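Local coordinates for protein extracellular ligand-binding receptor (PDB 4ZPJ) that probably binds a small solute outside the cell membrane and hands it to an ABC transporter, at residues S291-I296 / Y407-V412; T307-Y312 / E320-F325; G341-R346 / T375-N380. All coordinates share one frame; numbering follows the deposited sequence.

Interaction 1. Residues S291-I296 / Y407-V412; sequences SILPEI and YANIVV
Leu293 carries this contact from the helical side, meeting Tyr407, Ala408 and Asn409 at the start of strand 407-418. The apolar part comes first. Leu293 CG lies 3.8 Å from Tyr407 CB, so it is the root of the tyrosine side chain that packs on the leucine branch point. With chi1 at -154°, the leucine branch swings away from its own backbone N and reaches the strand, where CD2 rests against the main chain, 3.8 Å from Tyr407 O and 4.0 Å from Ala408 C. Leu293 O lies obliquely to the ring of Tyr407, a side chain that also touches Asp298.

The apolar-to-polar part is a single close approach: Leu293 CD2 and Asn409 ND2 are 3.3 Å apart. The methyl offers that nitrogen no acceptor. Instead Asn409 ND2 hydrogen-bonds to Val288 O, in the chain leading up to the helix, which ties the amide to the same side of the contact that the leucine comes from. No hydrogen bond runs directly between 291-296 and 407-412.

Backbone bonds give each side its shape. Ile292 O accepts from both Glu295 N (3.1 Å) and Ile296 N (3.3 Å), closing the one-turn helix 293-296, while Ala408 pairs with Glu400 of the neighbouring strand. Behind the turn, Ile296 packs on Ile264 and Leu267 of helix 261-272. The short helix after strand 281-283 is thus docked on the antiparallel hairpin 390-401/407-418, joining an alpha/beta lobe of the type I periplasmic-binding fold to its C-terminal hairpin.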
loop_
_atom_site.group_PDB
_atom_site.type_symbol
_atom_site.label_atom_id
_atom_site.label_comp_id
_atom_site.label_asym_id
_atom_site.label_seq_id
_atom_site.Cartn_x
_atom_site.Cartn_y
_atom_site.Cartn_z
ATOM N N SER A 291 3.707 11.431 4.368
ATOM C CA SER A 291 2.932 12.060 5.437
ATOM C C SER A 291 3.697 12.194 6.736
ATOM O O SER A 291 3.373 13.062 7.543
ATOM C CB SER A 291 1.664 11.283 5.710
ATOM O OG SER A 291 1.963 9.904 5.830
ATOM N N ILE A 292 4.695 11.349 6.982
ATOM C CA ILE A 292 5.365 11.448 8.285
ATOM C C ILE A 292 6.834 11.751 8.158
ATOM O O ILE A 292 7.527 11.849 9.159
ATOM C CB ILE A 292 5.156 10.193 9.123
ATOM C CG1 ILE A 292 5.563 8.928 8.351
ATOM C CG2 ILE A 292 3.692 10.074 9.496
ATOM C CD1 ILE A 292 5.656 7.693 9.219
ATOM N N LEU A 293 7.287 11.917 6.922
ATOM C CA LEU A 293 8.679 12.175 6.620
ATOM C C LEU A 293 9.188 13.435 7.278
ATOM O O LEU A 293 10.231 13.420 7.891
ATOM C CB LEU A 293 8.910 12.199 5.109
ATOM C CG LEU A 293 10.327 11.847 4.676
ATOM C CD1 LEU A 293 10.964 10.729 5.504
ATOM C CD2 LEU A 293 10.353 11.485 3.217
ATOM N N PRO A 294 8.388 14.510 7.302
ATOM C CA PRO A 294 8.860 15.690 8.064
ATOM C C PRO A 294 9.172 15.510 9.586
ATOM O O PRO A 294 9.963 16.259 10.144
ATOM C CB PRO A 294 7.733 16.691 7.877
ATOM C CG PRO A 294 7.025 16.255 6.642
ATOM C CD PRO A 294 7.109 14.754 6.624
ATOM N N GLU A 295 8.546 14.553 10.253
ATOM C CA GLU A 295 8.684 14.390 11.691
ATOM C C GLU A 295 9.776 13.359 12.014
ATOM O O GLU A 295 10.301 13.321 13.095
ATOM C CB GLU A 295 7.359 13.953 12.277
ATOM C CG GLU A 295 6.172 14.554 11.514
ATOM C CD GLU A 295 4.912 14.611 12.328
ATOM O OE1 GLU A 295 3.828 14.278 11.778
ATOM O OE2 GLU A 295 5.022 14.979 13.514
ATOM N N ILE A 296 10.097 12.510 11.070
ATOM C CA ILE A 296 11.267 11.699 11.187
ATOM C C ILE A 296 12.438 12.628 10.919
ATOM O O ILE A 296 13.318 12.876 11.785
ATOM C CB ILE A 296 11.331 10.649 10.082
ATOM C CG1 ILE A 296 10.126 9.712 10.102
ATOM C CG2 ILE A 296 12.664 9.932 10.118
ATOM C CD1 ILE A 296 10.003 8.962 11.364
ATOM N N TYR A 407 12.481 16.976 3.204
ATOM C CA TYR A 407 12.883 15.574 3.193
ATOM C C TYR A 407 12.147 14.842 2.111
ATOM O O TYR A 407 10.992 15.044 1.945
ATOM C CB TYR A 407 12.588 14.929 4.547
ATOM C CG TYR A 407 13.501 15.476 5.608
ATOM C CD1 TYR A 407 14.817 15.054 5.668
ATOM C CD2 TYR A 407 13.059 16.431 6.531
ATOM C CE1 TYR A 407 15.674 15.534 6.628
ATOM C CE2 TYR A 407 13.924 16.934 7.527
ATOM C CZ TYR A 407 15.227 16.480 7.560
ATOM O OH TYR A 407 16.128 16.934 8.496
ATOM N N ALA A 408 12.844 14.018 1.340
ATOM C CA ALA A 408 12.272 13.474 0.103
ATOM C C ALA A 408 12.672 12.026 -0.005
ATOM O O ALA A 408 13.816 11.721 0.204
ATOM C CB ALA A 408 12.868 14.240 -1.106
ATOM N N ASN A 409 11.778 11.153 -0.428
ATOM C CA ASN A 409 12.189 9.801 -0.874
ATOM C C ASN A 409 12.611 9.787 -2.334
ATOM O O ASN A 409 11.773 9.986 -3.217
ATOM C CB ASN A 409 11.052 8.818 -0.692
ATOM C CG ASN A 409 10.903 8.401 0.740
ATOM O OD1 ASN A 409 11.761 7.710 1.287
ATOM N ND2 ASN A 409 9.836 8.809 1.344
ATOM N N ILE A 410 13.899 9.574 -2.574
ATOM C CA ILE A 410 14.466 9.662 -3.907
ATOM C C ILE A 410 14.647 8.254 -4.477
ATOM O O ILE A 410 15.131 7.327 -3.777
ATOM C CB ILE A 410 15.792 10.449 -3.881
ATOM C CG1 ILE A 410 15.556 11.858 -3.321
ATOM C CG2 ILE A 410 16.442 10.501 -5.274
ATOM C CD1 ILE A 410 14.720 12.798 -4.169
ATOM N N VAL A 411 14.243 8.074 -5.730
ATOM C CA VAL A 411 14.304 6.759 -6.352
ATOM C C VAL A 411 15.718 6.401 -6.782
ATOM O O VAL A 411 16.332 7.146 -7.535
ATOM C CB VAL A 411 13.378 6.664 -7.555
ATOM C CG1 VAL A 411 13.522 5.315 -8.248
ATOM C CG2 VAL A 411 11.935 6.856 -7.111
ATOM N N VAL A 412 16.242 5.274 -6.291
ATOM C CA VAL A 412 17.584 4.824 -6.709
ATOM C C VAL A 412 17.544 3.677 -7.709
ATOM O O VAL A 412 18.478 3.518 -8.519
ATOM C CB VAL A 412 18.551 4.522 -5.536
ATOM C CG1 VAL A 412 18.694 5.723 -4.607
ATOM C CG2 VAL A 412 18.120 3.361 -4.696
#

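Interaction 2. Residues T307-Y312 / E320-F325; sequences TLYTAY and EFVEAF. With ZN (zinc ion), chain K.
Tyr309 and Phe321 both swing CG away from the backbone nitrogen, at chi1 -175° and 170°, and this brings the two rings together from loop and helix. They form an offset edge-to-face pair: the edge of Phe321 is directed at the face of Tyr309, with planes at 70° and centroids 5.6 Å apart. The nearest ring carbons are Tyr309 CE2 and Phe321 CE2, at 3.7 Å. The tyrosine hydroxyl continues past the phenylalanine, where Tyr309 OH comes to 3.5 Å from Phe321 CD2 near the plane of that ring, and it hydrogen-bonds to Ser318 OG just ahead of the helical segment.

Val322 fills the next position. Its CG2 branch, beside the backbone N, touches Tyr309 OH at 3.4 Å and Ala311 O at 3.5 Å, with Ala311 CB a looser neighbour. The loop is shaped locally by an ST turn, Tyr312 N donating to Thr310 OG1 over 3.2 Å.

Glu320 stays out of this packing. Its extended chain carries the carboxylate to a zinc ion, bound by Glu320 OE2 at 2.5 Å together with a water and Glu317 OE1. One face of helix 316-328 is therefore held to the loop after strand 304-307 by an aromatic pair, while Glu317 and Glu320, three residues and so nearly one helical turn apart, form a helix-borne zinc site.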
loop_
_atom_site.group_PDB
_atom_site.type_symbol
_atom_site.label_atom_id
_atom_site.label_comp_id
_atom_site.label_asym_id
_atom_site.label_seq_id
_atom_site.Cartn_x
_atom_site.Cartn_y
_atom_site.Cartn_z
ATOM N N THR A 307 9.364 0.893 -1.799
ATOM C CA THR A 307 8.055 1.520 -1.715
ATOM C C THR A 307 7.241 1.429 -3.002
ATOM O O THR A 307 7.761 1.158 -4.100
ATOM C CB THR A 307 8.145 3.006 -1.299
ATOM O OG1 THR A 307 6.835 3.502 -0.873
ATOM C CG2 THR A 307 8.704 3.861 -2.419
ATOM N N LEU A 308 5.959 1.673 -2.840
ATOM C CA LEU A 308 4.996 1.640 -3.924
ATOM C C LEU A 308 5.104 2.935 -4.764
ATOM O O LEU A 308 4.862 2.939 -5.957
ATOM C CB LEU A 308 3.611 1.484 -3.313
ATOM C CG LEU A 308 2.529 0.592 -3.894
ATOM C CD1 LEU A 308 2.889 -0.866 -4.080
ATOM C CD2 LEU A 308 1.331 0.731 -2.956
ATOM N N TYR A 309 5.453 4.045 -4.127
ATOM C CA TYR A 309 5.345 5.350 -4.784
ATOM C C TYR A 309 6.045 6.401 -3.973
ATOM O O TYR A 309 5.996 6.361 -2.750
ATOM C CB TYR A 309 3.875 5.814 -5.002
ATOM C CG TYR A 309 3.826 7.132 -5.795
ATOM C CD1 TYR A 309 4.281 7.205 -7.091
ATOM C CD2 TYR A 309 3.407 8.289 -5.215
ATOM C CE1 TYR A 309 4.323 8.411 -7.784
ATOM C CE2 TYR A 309 3.438 9.492 -5.891
ATOM C CZ TYR A 309 3.906 9.559 -7.158
ATOM O OH TYR A 309 3.914 10.796 -7.832
ATOM N N THR A 310 6.666 7.352 -4.671
ATOM C CA THR A 310 7.124 8.600 -4.085
ATOM C C THR A 310 6.834 9.672 -5.114
ATOM O O THR A 310 7.032 9.436 -6.296
ATOM C CB THR A 310 8.651 8.579 -3.838
ATOM O OG1 THR A 310 9.123 9.872 -3.520
ATOM C CG2 THR A 310 9.456 8.023 -5.104
ATOM N N ALA A 311 6.397 10.850 -4.626
ATOM C CA ALA A 311 6.189 12.045 -5.384
ATOM C C ALA A 311 7.432 12.581 -6.135
ATOM O O ALA A 311 7.316 13.396 -7.102
ATOM C CB ALA A 311 5.592 13.086 -4.468
ATOM N N TYR A 312 8.614 12.104 -5.758
ATOM C CA TYR A 312 9.853 12.501 -6.467
ATOM C C TYR A 312 10.234 11.568 -7.602
ATOM O O TYR A 312 11.361 11.637 -8.092
ATOM C CB TYR A 312 11.024 12.685 -5.480
ATOM C CG TYR A 312 10.707 13.838 -4.517
ATOM C CD1 TYR A 312 11.018 15.194 -4.836
ATOM C CD2 TYR A 312 9.950 13.601 -3.395
ATOM C CE1 TYR A 312 10.639 16.229 -3.979
ATOM C CE2 TYR A 312 9.577 14.623 -2.531
ATOM C CZ TYR A 312 9.907 15.934 -2.831
ATOM O OH TYR A 312 9.486 16.880 -1.943
ATOM N N GLU A 320 2.734 14.532 -13.715
ATOM C CA GLU A 320 1.354 14.844 -13.968
ATOM C C GLU A 320 0.434 14.566 -12.735
ATOM O O GLU A 320 -0.271 15.423 -12.302
ATOM C CB GLU A 320 0.916 14.041 -15.174
ATOM C CG GLU A 320 -0.556 14.075 -15.559
ATOM C CD GLU A 320 -0.803 13.226 -16.798
ATOM O OE1 GLU A 320 0.102 13.152 -17.667
ATOM O OE2 GLU A 320 -1.860 12.589 -16.895
ATOM N N PHE A 321 0.571 13.429 -12.082
ATOM C CA PHE A 321 -0.187 13.130 -10.849
ATOM C C PHE A 321 0.165 14.052 -9.702
ATOM O O PHE A 321 -0.720 14.532 -9.030
ATOM C CB PHE A 321 0.048 11.689 -10.494
ATOM C CG PHE A 321 -0.447 11.269 -9.152
ATOM C CD1 PHE A 321 -1.795 11.234 -8.889
ATOM C CD2 PHE A 321 0.413 10.784 -8.236
ATOM C CE1 PHE A 321 -2.272 10.785 -7.670
ATOM C CE2 PHE A 321 -0.010 10.332 -7.029
ATOM C CZ PHE A 321 -1.369 10.346 -6.734
ATOM N N VAL A 322 1.437 14.389 -9.526
ATOM C CA VAL A 322 1.825 15.357 -8.471
ATOM C C VAL A 322 1.223 16.742 -8.756
ATOM O O VAL A 322 0.710 17.424 -7.844
ATOM C CB VAL A 322 3.343 15.503 -8.334
ATOM C CG1 VAL A 322 3.699 16.520 -7.282
ATOM C CG2 VAL A 322 3.972 14.185 -7.911
ATOM N N GLU A 323 1.279 17.167 -10.017
ATOM C CA GLU A 323 0.724 18.489 -10.365
ATOM C C GLU A 323 -0.764 18.576 -10.130
ATOM O O GLU A 323 -1.227 19.547 -9.560
ATOM C CB GLU A 323 0.982 18.833 -11.818
ATOM C CG GLU A 323 2.359 19.390 -11.964
ATOM C CD GLU A 323 2.847 19.362 -13.385
ATOM O OE1 GLU A 323 2.021 19.137 -14.327
ATOM O OE2 GLU A 323 4.074 19.570 -13.525
ATOM N N ALA A 324 -1.504 17.563 -10.581
ATOM C CA ALA A 324 -2.936 17.567 -10.404
ATOM C C ALA A 324 -3.304 17.386 -8.923
ATOM O O ALA A 324 -4.317 17.934 -8.421
ATOM C CB ALA A 324 -3.567 16.498 -11.282
ATOM N N PHE A 325 -2.449 16.693 -8.185
ATOM C CA PHE A 325 -2.732 16.473 -6.783
ATOM C C PHE A 325 -2.498 17.758 -6.012
ATOM O O PHE A 325 -3.376 18.228 -5.301
ATOM C CB PHE A 325 -1.912 15.329 -6.208
ATOM C CG PHE A 325 -2.324 14.940 -4.821
ATOM C CD1 PHE A 325 -3.306 14.008 -4.614
ATOM C CD2 PHE A 325 -1.755 15.552 -3.721
ATOM C CE1 PHE A 325 -3.677 13.663 -3.337
ATOM C CE2 PHE A 325 -2.133 15.216 -2.441
ATOM C CZ PHE A 325 -3.088 14.268 -2.252
HETATM ZN ZN ZN K . -1.067 10.585 -18.159
HETATM O O HOH W 1 -3.293 9.801 -17.449
#

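Interaction 3. Residues G341-R346 / T375-N380; sequences GYIGGR and TGPAGN
Pro377 leans on Tyr342 and Ile343 of the helix, and this is the closer-packed part of the contact. With CG anti to the backbone nitrogen (chi1 -178°), Tyr342 reaches out to the proline; Pro377 CG and CD approach its CD2/CE2 side, Pro377 CG lying oblique to the ring, 3.8 Å from Tyr342 CE2. Ile343 CD1 comes to 4.2 Å from Pro377 CD. A beta carbon on Gly376 would clash with Pro377 CD and sit tight against Ile343 CD1. A type I turn from Gly376 to Gly379 presents the proline, closed by Gly379 N to Gly376 O (3.0 Å), while Gly376 N to Gly379 O (2.8 Å) pairs the hairpin strands. Replacing Tyr342 with an alanine would probably open a gap beside Pro377 and leave Gln84 without its hydroxyl partner.

Toward Arg346 the contact slackens. Its NH1 is 4.3 Å from Thr375 O, too far for a hydrogen bond, and the guanidinium is engaged by a salt bridge to Glu350 and a cation-pi contact with Phe374. Thr375 itself faces solvent.

Helix 336-354 thus lies against the tip of the hairpin 373-376/379-383, with Phe321 of helix 316-328 touching both Tyr342 and Pro377.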
loop_
_atom_site.group_PDB
_atom_site.type_symbol
_atom_site.label_atom_id
_atom_site.label_comp_id
_atom_site.label_asym_id
_atom_site.label_seq_id
_atom_site.Cartn_x
_atom_site.Cartn_y
_atom_site.Cartn_z
ATOM N N GLY A 341 -5.237 4.832 -3.939
ATOM C CA GLY A 341 -6.565 5.312 -4.348
ATOM C C GLY A 341 -6.637 5.758 -5.804
ATOM O O GLY A 341 -7.577 5.431 -6.540
ATOM N N TYR A 342 -5.635 6.485 -6.234
ATOM C CA TYR A 342 -5.555 6.911 -7.611
ATOM C C TYR A 342 -5.554 5.733 -8.621
ATOM O O TYR A 342 -6.284 5.711 -9.589
ATOM C CB TYR A 342 -4.310 7.785 -7.765
ATOM C CG TYR A 342 -4.173 8.312 -9.139
ATOM C CD1 TYR A 342 -4.979 9.368 -9.577
ATOM C CD2 TYR A 342 -3.258 7.755 -10.025
ATOM C CE1 TYR A 342 -4.880 9.874 -10.865
ATOM C CE2 TYR A 342 -3.192 8.225 -11.318
ATOM C CZ TYR A 342 -3.988 9.289 -11.725
ATOM O OH TYR A 342 -3.844 9.744 -13.005
ATOM N N ILE A 343 -4.771 4.716 -8.345
ATOM C CA ILE A 343 -4.751 3.506 -9.172
ATOM C C ILE A 343 -6.127 2.828 -9.139
ATOM O O ILE A 343 -6.604 2.282 -10.151
ATOM C CB ILE A 343 -3.661 2.526 -8.665
ATOM C CG1 ILE A 343 -2.277 3.164 -8.706
ATOM C CG2 ILE A 343 -3.700 1.198 -9.428
ATOM C CD1 ILE A 343 -1.689 3.344 -10.100
ATOM N N GLY A 344 -6.765 2.797 -7.984
ATOM C CA GLY A 344 -8.157 2.316 -7.944
ATOM C C GLY A 344 -9.038 3.015 -9.012
ATOM O O GLY A 344 -9.810 2.397 -9.754
ATOM N N GLY A 345 -8.987 4.331 -9.012
ATOM C CA GLY A 345 -9.875 5.107 -9.836
ATOM C C GLY A 345 -9.568 4.986 -11.302
ATOM O O GLY A 345 -10.504 5.028 -12.113
ATOM N N ARG A 346 -8.272 4.832 -11.619
ATOM C CA ARG A 346 -7.822 4.691 -13.003
ATOM C C ARG A 346 -8.233 3.335 -13.550
ATOM O O ARG A 346 -8.689 3.212 -14.668
ATOM C CB ARG A 346 -6.294 4.773 -13.137
ATOM C CG ARG A 346 -5.691 6.101 -13.455
ATOM C CD ARG A 346 -6.192 6.777 -14.739
ATOM N NE ARG A 346 -5.747 6.182 -15.988
ATOM C CZ ARG A 346 -4.518 6.294 -16.477
ATOM N NH1 ARG A 346 -3.569 6.950 -15.828
ATOM N NH2 ARG A 346 -4.237 5.733 -17.628
ATOM N N THR A 375 0.374 2.987 -17.864
ATOM C CA THR A 375 1.516 3.594 -17.211
ATOM C C THR A 375 0.992 4.530 -16.171
ATOM O O THR A 375 0.416 5.542 -16.516
ATOM C CB THR A 375 2.404 4.374 -18.202
ATOM O OG1 THR A 375 2.752 3.478 -19.212
ATOM C CG2 THR A 375 3.767 4.798 -17.534
ATOM N N GLY A 376 1.151 4.150 -14.896
ATOM C CA GLY A 376 0.783 5.013 -13.794
ATOM C C GLY A 376 1.945 5.794 -13.187
ATOM O O GLY A 376 3.096 5.774 -13.681
ATOM N N PRO A 377 1.660 6.487 -12.083
ATOM C CA PRO A 377 2.668 7.332 -11.498
ATOM C C PRO A 377 3.871 6.582 -10.968
ATOM O O PRO A 377 4.910 7.210 -10.778
ATOM C CB PRO A 377 1.948 8.061 -10.395
ATOM C CG PRO A 377 0.488 7.859 -10.598
ATOM C CD PRO A 377 0.300 6.717 -11.538
ATOM N N ALA A 378 3.758 5.278 -10.710
ATOM C CA ALA A 378 4.918 4.482 -10.227
ATOM C C ALA A 378 5.528 3.674 -11.360
ATOM O O ALA A 378 6.600 3.113 -11.224
ATOM C CB ALA A 378 4.517 3.584 -9.086
ATOM N N GLY A 379 4.880 3.666 -12.518
ATOM C CA GLY A 379 5.277 2.770 -13.613
ATOM C C GLY A 379 4.080 1.995 -14.076
ATOM O O GLY A 379 2.893 2.334 -13.756
ATOM N N ASN A 380 4.354 0.939 -14.810
ATOM C CA ASN A 380 3.285 0.190 -15.416
ATOM C C ASN A 380 2.560 -0.668 -14.370
ATOM O O ASN A 380 3.151 -1.115 -13.387
ATOM C CB ASN A 380 3.821 -0.605 -16.580
ATOM C CG ASN A 380 4.333 0.305 -17.698
ATOM O OD1 ASN A 380 5.481 0.246 -18.083
ATOM N ND2 ASN A 380 3.498 1.187 -18.164
#

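From the N terminus, residues 291-296 open the longest loop, closed only when the chain returns at 407-412. Both other contacts fall within it, one after the other: interaction 2 closes a short loop from 307-312 to 320-325, and interaction 3 a longer one from 341-346 to 375-380. None cross. Interaction 2 stands in the middle. Thr310 OG1 probably hydrogen-bonds to Asn409 O (2.7 Å) of interaction 1, while Leu308 O packs against Ala378 CB (3.2 Å) of interaction 3. Interactions 1 and 3 do not touch, their nearest atoms being about 8 Å apart, but both reach the antiparallel sheet. Together they tie helices 293-296, 316-328 and 336-354 to that sheet and its connecting loops.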